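Fibrinogen binding protein (Staphylococcus aureus subsp. aureus Mu50, PDB 3DOA) probably binds fibrinogen and is a partial member of the NFACT family, with its N-terminal and middle domains. Local coordinates at residues Ile93-Ser105 / Ile113-His125. Numbering follows the deposited sequence.
Sequences IGNDRRIEIDIKS and IYRTVILEIMGKH
Ile99 faces Leu119, Ile101 faces Val117 and Ile103 faces Arg115 as hydrogen-bonded antiparallel pairs, and the same pairing continues to Ser105 with Ile113. Its bonds are regular: Ile99 N to Leu119 O is 2.9 Å and Leu119 N to Ile99 O 2.7 Å. One further bond, Ile121 N to Arg97 O, carries the pairing just past the strands.

The tightly packed face is largely apolar. CD1 of Ile99 reaches CD1 of Ile121 at 4.0 Å, the two side chains crossing at a slant. Further along, Ile103 CD1 meets Val117 CG2 at 4.2 Å. Leu82 of helix 73-82 packs on Ile103 and Val117, which places this face against that helix. The polar ends of Ser105 and Arg115, which point to the same face, are both hydrogen-bonded to His81, OG to its backbone O and NE to its ND1.

The other face is mixed, with polar groups predominating, and looser toward its Lys104 end. Glu100 lies alongside Ile118, pointing the same way, while its carboxylate makes a salt bridge with Arg135. Thr116 OG1 donates to Asp102 OD1 over 2.8 Å, arriving from above the carboxylate plane; OD2 of that aspartate pairs with Lys91. Lys104 and Tyr114, both partly exposed, run side by side: the extended lysine chain, with CG anti to the backbone N (chi1 168°), brings CD obliquely to the ring near CE2, and NZ donates to OH at 3.0 Å. Beyond the strands, Met122 CE lies 4.0 Å from Arg98 CG and also touches the Asp96 carboxylate.

The strand axes run at 160° and approach to 4.6 Å. Flanked by strands 86-92 and 127-132, the pair is a beta hairpin inside a five-stranded antiparallel meander.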
ATOM      1  N   ILE A  93      -4.718   6.612   1.464  1.00 56.35           N
ATOM      2  CA  ILE A  93      -5.263   7.408   2.563  1.00 56.58           C
ATOM      3  C   ILE A  93      -4.119   7.862   3.431  1.00 56.78           C
ATOM      4  O   ILE A  93      -3.487   7.077   4.115  1.00 57.12           O
ATOM      5  CB  ILE A  93      -6.332   6.675   3.368  1.00 55.61           C
ATOM      6  CG1 ILE A  93      -7.368   6.059   2.406  1.00 56.40           C
ATOM      7  CG2 ILE A  93      -7.025   7.626   4.261  1.00 54.62           C
ATOM      8  CD1 ILE A  93      -7.894   6.945   1.219  1.00 48.92           C
ATOM      9  N   GLY A  94      -3.847   9.151   3.363  1.00 57.84           N
ATOM     10  CA  GLY A  94      -2.705   9.744   4.049  1.00 58.56           C
ATOM     11  C   GLY A  94      -1.438   9.089   3.561  1.00 58.77           C
ATOM     12  O   GLY A  94      -1.278   8.779   2.339  1.00 56.82           O
ATOM     13  N   ASN A  95      -0.566   8.840   4.550  1.00 60.11           N
ATOM     14  CA  ASN A  95       0.630   7.959   4.346  1.00 60.51           C
ATOM     15  C   ASN A  95       0.439   6.515   4.855  1.00 60.00           C
ATOM     16  O   ASN A  95       1.401   5.808   4.957  1.00 58.66           O
ATOM     17  CB  ASN A  95       1.930   8.625   4.884  1.00 60.81           C
ATOM     18  CG  ASN A  95       3.193   7.873   4.485  1.00 60.97           C
ATOM     19  OD1 ASN A  95       3.434   7.555   3.301  1.00 59.33           O
ATOM     20  ND2 ASN A  95       4.008   7.567   5.499  1.00 60.23           N
ATOM     21  N   ASP A  96      -0.813   6.077   5.054  1.00 60.99           N
ATOM     22  CA  ASP A  96      -1.104   4.775   5.628  1.00 61.06           C
ATOM     23  C   ASP A  96      -0.968   3.733   4.568  1.00 60.43           C
ATOM     24  O   ASP A  96      -0.725   4.064   3.432  1.00 59.12           O
ATOM     25  CB  ASP A  96      -2.471   4.694   6.313  1.00 60.77           C
ATOM     26  CG  ASP A  96      -2.563   3.477   7.259  1.00 63.14           C
ATOM     27  OD1 ASP A  96      -1.491   2.866   7.515  1.00 68.10           O
ATOM     28  OD2 ASP A  96      -3.660   3.066   7.743  1.00 65.50           O
ATOM     29  N   ARG A  97      -1.029   2.475   4.982  1.00 61.62           N
ATOM     30  CA  ARG A  97      -0.956   1.313   4.090  1.00 64.01           C
ATOM     31  C   ARG A  97      -2.404   0.850   3.612  1.00 63.98           C
ATOM     32  O   ARG A  97      -2.856  -0.313   3.821  1.00 62.52           O
ATOM     33  CB  ARG A  97      -0.247   0.123   4.778  1.00 65.42           C
ATOM     34  CG  ARG A  97       1.206   0.257   5.241  1.00 65.65           C
ATOM     35  CD  ARG A  97       1.367  -0.472   6.633  1.00 68.64           C
ATOM     36  NE  ARG A  97       2.762  -0.884   6.827  1.00 74.49           N
ATOM     37  CZ  ARG A  97       3.739  -0.254   7.546  1.00 78.19           C
ATOM     38  NH1 ARG A  97       3.504   0.866   8.259  1.00 79.05           N
ATOM     39  NH2 ARG A  97       4.984  -0.774   7.576  1.00 75.89           N
ATOM     40  N   ARG A  98      -3.036   1.803   2.924  1.00 64.13           N
ATOM     41  CA  ARG A  98      -4.396   1.805   2.499  1.00 64.57           C
ATOM     42  C   ARG A  98      -4.572   2.486   1.123  1.00 64.32           C
ATOM     43  O   ARG A  98      -4.172   3.646   0.896  1.00 63.18           O
ATOM     44  CB  ARG A  98      -5.206   2.559   3.512  1.00 64.62           C
ATOM     45  CG  ARG A  98      -5.524   1.732   4.686  1.00 66.51           C
ATOM     46  CD  ARG A  98      -5.868   2.557   5.922  1.00 67.98           C
ATOM     47  NE  ARG A  98      -7.234   3.076   5.929  1.00 70.82           N
ATOM     48  CZ  ARG A  98      -7.576   4.288   6.377  1.00 72.02           C
ATOM     49  NH1 ARG A  98      -6.656   5.117   6.839  1.00 70.08           N
ATOM     50  NH2 ARG A  98      -8.855   4.680   6.357  1.00 74.67           N
ATOM     51  N   ILE A  99      -5.176   1.720   0.220  1.00 63.89           N
ATOM     52  CA  ILE A  99      -5.530   2.203  -1.078  1.00 63.37           C
ATOM     53  C   ILE A  99      -7.068   2.010  -1.259  1.00 63.03           C
ATOM     54  O   ILE A  99      -7.662   0.990  -0.859  1.00 61.85           O
ATOM     55  CB  ILE A  99      -4.781   1.462  -2.193  1.00 63.81           C
ATOM     56  CG1 ILE A  99      -3.291   1.281  -1.838  1.00 65.37           C
ATOM     57  CG2 ILE A  99      -4.936   2.221  -3.522  1.00 63.47           C
ATOM     58  CD1 ILE A  99      -2.916  -0.056  -1.149  1.00 66.90           C
ATOM     59  N   GLU A 100      -7.655   3.048  -1.867  1.00 61.99           N
ATOM     60  CA  GLU A 100      -9.032   3.171  -2.180  1.00 60.89           C
ATOM     61  C   GLU A 100      -9.147   3.443  -3.683  1.00 60.31           C
ATOM     62  O   GLU A 100      -8.617   4.456  -4.210  1.00 60.20           O
ATOM     63  CB  GLU A 100      -9.608   4.308  -1.372  1.00 60.38           C
ATOM     64  CG  GLU A 100      -9.737   3.941   0.050  1.00 61.02           C
ATOM     65  CD  GLU A 100     -10.772   4.761   0.838  1.00 62.14           C
ATOM     66  OE1 GLU A 100     -11.560   5.565   0.276  1.00 62.87           O
ATOM     67  OE2 GLU A 100     -10.793   4.555   2.066  1.00 64.97           O
ATOM     68  N   ILE A 101      -9.821   2.515  -4.363  1.00 59.15           N
ATOM     69  CA  ILE A 101     -10.158   2.679  -5.752  1.00 58.72           C
ATOM     70  C   ILE A 101     -11.638   2.972  -5.819  1.00 58.80           C
ATOM     71  O   ILE A 101     -12.443   2.211  -5.274  1.00 58.69           O
ATOM     72  CB  ILE A 101      -9.937   1.426  -6.577  1.00 59.08           C
ATOM     73  CG1 ILE A 101      -8.552   0.841  -6.294  1.00 57.20           C
ATOM     74  CG2 ILE A 101     -10.144   1.759  -8.052  1.00 58.05           C
ATOM     75  CD1 ILE A 101      -8.465  -0.626  -6.588  1.00 55.61           C
ATOM     76  N   ASP A 102     -11.944   4.066  -6.527  1.00 58.60           N
ATOM     77  CA  ASP A 102     -13.275   4.632  -6.720  1.00 57.95           C
ATOM     78  C   ASP A 102     -13.806   4.243  -8.088  1.00 56.93           C
ATOM     79  O   ASP A 102     -13.269   4.628  -9.138  1.00 55.95           O
ATOM     80  CB  ASP A 102     -13.184   6.149  -6.630  1.00 58.34           C
ATOM     81  CG  ASP A 102     -13.156   6.669  -5.177  1.00 62.98           C
ATOM     82  OD1 ASP A 102     -13.216   5.877  -4.171  1.00 67.58           O
ATOM     83  OD2 ASP A 102     -13.078   7.919  -5.056  1.00 68.35           O
ATOM     84  N   ILE A 103     -14.862   3.447  -8.084  1.00 56.98           N
ATOM     85  CA  ILE A 103     -15.498   3.021  -9.341  1.00 56.62           C
ATOM     86  C   ILE A 103     -16.937   3.583  -9.446  1.00 56.66           C
ATOM     87  O   ILE A 103     -17.656   3.681  -8.458  1.00 55.87           O
ATOM     88  CB  ILE A 103     -15.445   1.494  -9.518  1.00 56.52           C
ATOM     89  CG1 ILE A 103     -13.967   1.010  -9.530  1.00 55.39           C
ATOM     90  CG2 ILE A 103     -16.153   1.102 -10.823  1.00 56.78           C
ATOM     91  CD1 ILE A 103     -13.713  -0.395  -8.980  1.00 53.75           C
ATOM     92  N   LYS A 104     -17.292   4.039 -10.651  1.00 57.01           N
ATOM     93  CA  LYS A 104     -18.669   4.400 -10.989  1.00 56.75           C
ATOM     94  C   LYS A 104     -19.215   3.359 -11.976  1.00 55.51           C
ATOM     95  O   LYS A 104     -18.551   3.037 -12.923  1.00 55.28           O
ATOM     96  CB  LYS A 104     -18.679   5.818 -11.557  1.00 57.17           C
ATOM     97  CG  LYS A 104     -19.992   6.240 -12.219  1.00 58.00           C
ATOM     98  CD  LYS A 104     -19.886   7.702 -12.682  1.00 58.86           C
ATOM     99  CE  LYS A 104     -21.169   8.192 -13.373  1.00 60.37           C
ATOM    100  NZ  LYS A 104     -21.121   9.657 -13.455  1.00 59.40           N
ATOM    101  N   SER A 105     -20.371   2.791 -11.734  1.00 20.00           N
ATOM    102  CA  SER A 105     -20.891   1.694 -12.542  1.00 20.00           C
ATOM    103  C   SER A 105     -22.412   1.756 -12.644  1.00 20.00           C
ATOM    104  O   SER A 105     -23.027   2.717 -12.146  1.00 54.88           O
ATOM    105  CB  SER A 105     -20.457   0.346 -11.962  1.00 20.00           C
ATOM    106  OG  SER A 105     -21.012   0.146 -10.674  1.00 20.00           O
ATOM    107  N   ILE A 113     -24.367   3.583 -10.019  1.00 52.14           N
ATOM    108  CA  ILE A 113     -23.932   3.307  -8.640  1.00 51.69           C
ATOM    109  C   ILE A 113     -22.460   3.722  -8.493  1.00 52.17           C
ATOM    110  O   ILE A 113     -21.652   3.621  -9.431  1.00 51.86           O
ATOM    111  CB  ILE A 113     -24.146   1.811  -8.202  1.00 51.14           C
ATOM    112  CG1 ILE A 113     -23.543   0.858  -9.242  1.00 50.92           C
ATOM    113  CG2 ILE A 113     -25.598   1.551  -7.983  1.00 46.64           C
ATOM    114  CD1 ILE A 113     -23.546  -0.584  -8.877  1.00 50.05           C
ATOM    115  N   TYR A 114     -22.156   4.221  -7.308  1.00 52.69           N
ATOM    116  CA  TYR A 114     -20.844   4.687  -6.956  1.00 53.14           C
ATOM    117  C   TYR A 114     -20.316   3.740  -5.853  1.00 53.94           C
ATOM    118  O   TYR A 114     -20.909   3.604  -4.787  1.00 54.23           O
ATOM    119  CB  TYR A 114     -20.943   6.128  -6.446  1.00 52.99           C
ATOM    120  CG  TYR A 114     -21.078   7.179  -7.545  1.00 53.38           C
ATOM    121  CD1 TYR A 114     -22.273   7.845  -7.749  1.00 54.44           C
ATOM    122  CD2 TYR A 114     -20.000   7.509  -8.380  1.00 51.66           C
ATOM    123  CE1 TYR A 114     -22.382   8.823  -8.737  1.00 54.09           C
ATOM    124  CE2 TYR A 114     -20.086   8.446  -9.353  1.00 50.27           C
ATOM    125  CZ  TYR A 114     -21.283   9.122  -9.536  1.00 53.99           C
ATOM    126  OH  TYR A 114     -21.428  10.078 -10.538  1.00 54.18           O
ATOM    127  N   ARG A 115     -19.196   3.081  -6.151  1.00 55.24           N
ATOM    128  CA  ARG A 115     -18.496   2.108  -5.275  1.00 55.22           C
ATOM    129  C   ARG A 115     -17.019   2.476  -4.988  1.00 55.76           C
ATOM    130  O   ARG A 115     -16.368   3.110  -5.833  1.00 56.63           O
ATOM    131  CB  ARG A 115     -18.511   0.771  -5.961  1.00 54.89           C
ATOM    132  CG  ARG A 115     -19.879   0.323  -6.304  1.00 55.05           C
ATOM    133  CD  ARG A 115     -20.697   0.119  -5.069  1.00 56.15           C
ATOM    134  NE  ARG A 115     -22.050  -0.419  -5.294  1.00 55.54           N
ATOM    135  CZ  ARG A 115     -23.156   0.232  -4.967  1.00 55.06           C
ATOM    136  NH1 ARG A 115     -23.115   1.475  -4.440  1.00 54.46           N
ATOM    137  NH2 ARG A 115     -24.309  -0.362  -5.190  1.00 54.62           N
ATOM    138  N   THR A 116     -16.530   2.102  -3.797  1.00 55.55           N
ATOM    139  CA  THR A 116     -15.110   2.176  -3.450  1.00 55.67           C
ATOM    140  C   THR A 116     -14.589   0.829  -2.971  1.00 56.17           C
ATOM    141  O   THR A 116     -15.171   0.222  -2.049  1.00 56.77           O
ATOM    142  CB  THR A 116     -14.879   3.148  -2.350  1.00 55.53           C
ATOM    143  OG1 THR A 116     -15.194   4.443  -2.850  1.00 57.53           O
ATOM    144  CG2 THR A 116     -13.445   3.126  -1.903  1.00 54.83           C
ATOM    145  N   VAL A 117     -13.513   0.352  -3.616  1.00 55.91           N
ATOM    146  CA  VAL A 117     -12.749  -0.799  -3.119  1.00 55.41           C
ATOM    147  C   VAL A 117     -11.611  -0.292  -2.198  1.00 55.50           C
ATOM    148  O   VAL A 117     -10.821   0.557  -2.605  1.00 55.70           O
ATOM    149  CB  VAL A 117     -12.170  -1.578  -4.279  1.00 55.50           C
ATOM    150  CG1 VAL A 117     -11.233  -2.705  -3.771  1.00 54.97           C
ATOM    151  CG2 VAL A 117     -13.319  -2.111  -5.146  1.00 54.34           C
ATOM    152  N   ILE A 118     -11.575  -0.783  -0.959  1.00 55.26           N
ATOM    153  CA  ILE A 118     -10.554  -0.436   0.044  1.00 54.51           C
ATOM    154  C   ILE A 118      -9.618  -1.651   0.346  1.00 54.85           C
ATOM    155  O   ILE A 118     -10.067  -2.692   0.842  1.00 54.76           O
ATOM    156  CB  ILE A 118     -11.191   0.003   1.340  1.00 54.02           C
ATOM    157  CG1 ILE A 118     -12.408   0.901   1.067  1.00 53.96           C
ATOM    158  CG2 ILE A 118     -10.175   0.726   2.168  1.00 54.15           C
ATOM    159  CD1 ILE A 118     -12.882   1.746   2.295  1.00 53.41           C
ATOM    160  N   LEU A 119      -8.328  -1.533  -0.021  1.00 54.66           N
ATOM    161  CA  LEU A 119      -7.309  -2.512   0.359  1.00 54.28           C
ATOM    162  C   LEU A 119      -6.535  -1.923   1.548  1.00 54.97           C
ATOM    163  O   LEU A 119      -5.999  -0.807   1.468  1.00 55.22           O
ATOM    164  CB  LEU A 119      -6.370  -2.832  -0.801  1.00 53.58           C
ATOM    165  CG  LEU A 119      -5.291  -3.902  -0.531  1.00 52.96           C
ATOM    166  CD1 LEU A 119      -5.847  -5.265  -0.115  1.00 49.61           C
ATOM    167  CD2 LEU A 119      -4.377  -4.053  -1.724  1.00 51.59           C
ATOM    168  N   GLU A 120      -6.532  -2.683   2.629  1.00 55.65           N
ATOM    169  CA  GLU A 120      -5.809  -2.381   3.829  1.00 55.76           C
ATOM    170  C   GLU A 120      -4.761  -3.432   3.959  1.00 56.86           C
ATOM    171  O   GLU A 120      -5.074  -4.573   4.154  1.00 56.36           O
ATOM    172  CB  GLU A 120      -6.708  -2.504   5.034  1.00 55.72           C
ATOM    173  CG  GLU A 120      -7.864  -1.593   5.057  1.00 54.10           C
ATOM    174  CD  GLU A 120      -8.677  -1.805   6.255  1.00 53.86           C
ATOM    175  OE1 GLU A 120      -8.510  -2.843   6.867  1.00 56.14           O
ATOM    176  OE2 GLU A 120      -9.479  -0.946   6.597  1.00 49.42           O
ATOM    177  N   ILE A 121      -3.498  -3.032   3.847  1.00 58.02           N
ATOM    178  CA  ILE A 121      -2.385  -3.968   3.958  1.00 58.72           C
ATOM    179  C   ILE A 121      -1.789  -3.950   5.361  1.00 59.65           C
ATOM    180  O   ILE A 121      -0.990  -3.076   5.696  1.00 61.11           O
ATOM    181  CB  ILE A 121      -1.277  -3.650   2.937  1.00 58.69           C
ATOM    182  CG1 ILE A 121      -1.874  -3.000   1.687  1.00 59.83           C
ATOM    183  CG2 ILE A 121      -0.512  -4.913   2.571  1.00 58.59           C
ATOM    184  CD1 ILE A 121      -1.119  -3.314   0.414  1.00 59.52           C
ATOM    185  N   MET A 122      -2.184  -4.922   6.177  1.00 58.65           N
ATOM    186  CA  MET A 122      -1.691  -5.020   7.546  1.00 58.71           C
ATOM    187  C   MET A 122      -1.429  -6.471   7.937  1.00 56.49           C
ATOM    188  O   MET A 122      -2.141  -7.039   8.767  1.00 54.98           O
ATOM    189  CB  MET A 122      -2.684  -4.384   8.521  1.00 57.91           C
ATOM    190  CG  MET A 122      -3.438  -3.195   7.949  1.00 60.09           C
ATOM    191  SD  MET A 122      -2.752  -1.614   8.480  1.00 66.60           S
ATOM    192  CE  MET A 122      -3.742  -0.474   7.515  1.00 65.35           C
ATOM    193  N   GLY A 123      -0.447  -7.062   7.294  1.00 55.60           N
ATOM    194  CA  GLY A 123      -0.064  -8.412   7.592  1.00 56.17           C
ATOM    195  C   GLY A 123      -1.259  -9.292   7.713  1.00 57.13           C
ATOM    196  O   GLY A 123      -1.943  -9.526   6.757  1.00 58.77           O
ATOM    197  N   LYS A 124      -1.517  -9.792   8.900  1.00 57.48           N
ATOM    198  CA  LYS A 124      -2.593 -10.720   9.077  1.00 58.33           C
ATOM    199  C   LYS A 124      -3.878  -9.987   9.301  1.00 58.00           C
ATOM    200  O   LYS A 124      -4.929 -10.584   9.372  1.00 58.46           O
ATOM    201  CB  LYS A 124      -2.306 -11.601  10.263  1.00 59.06           C
ATOM    202  CG  LYS A 124      -1.790 -10.857  11.438  1.00 60.90           C
ATOM    203  CD  LYS A 124      -2.034 -11.608  12.723  1.00 61.75           C
ATOM    204  CE  LYS A 124      -2.344 -10.649  13.853  1.00 65.11           C
ATOM    205  NZ  LYS A 124      -1.435 -10.780  15.023  1.00 68.90           N
ATOM    206  N   HIS A 125      -3.788  -8.679   9.430  1.00 58.26           N
ATOM    207  CA  HIS A 125      -4.991  -7.814   9.513  1.00 58.28           C
ATOM    208  C   HIS A 125      -5.337  -7.149   8.173  1.00 57.38           C
ATOM    209  O   HIS A 125      -6.025  -6.093   8.080  1.00 57.94           O
ATOM    210  CB  HIS A 125      -4.771  -6.741  10.564  1.00 58.92           C
ATOM    211  CG  HIS A 125      -4.514  -7.299  11.918  1.00 61.28           C
ATOM    212  ND1 HIS A 125      -3.273  -7.234  12.529  1.00 63.24           N
ATOM    213  CD2 HIS A 125      -5.325  -7.979  12.765  1.00 62.33           C
ATOM    214  CE1 HIS A 125      -3.342  -7.833  13.704  1.00 62.83           C
ATOM    215  NE2 HIS A 125      -4.573  -8.296  13.866  1.00 63.29           N
TER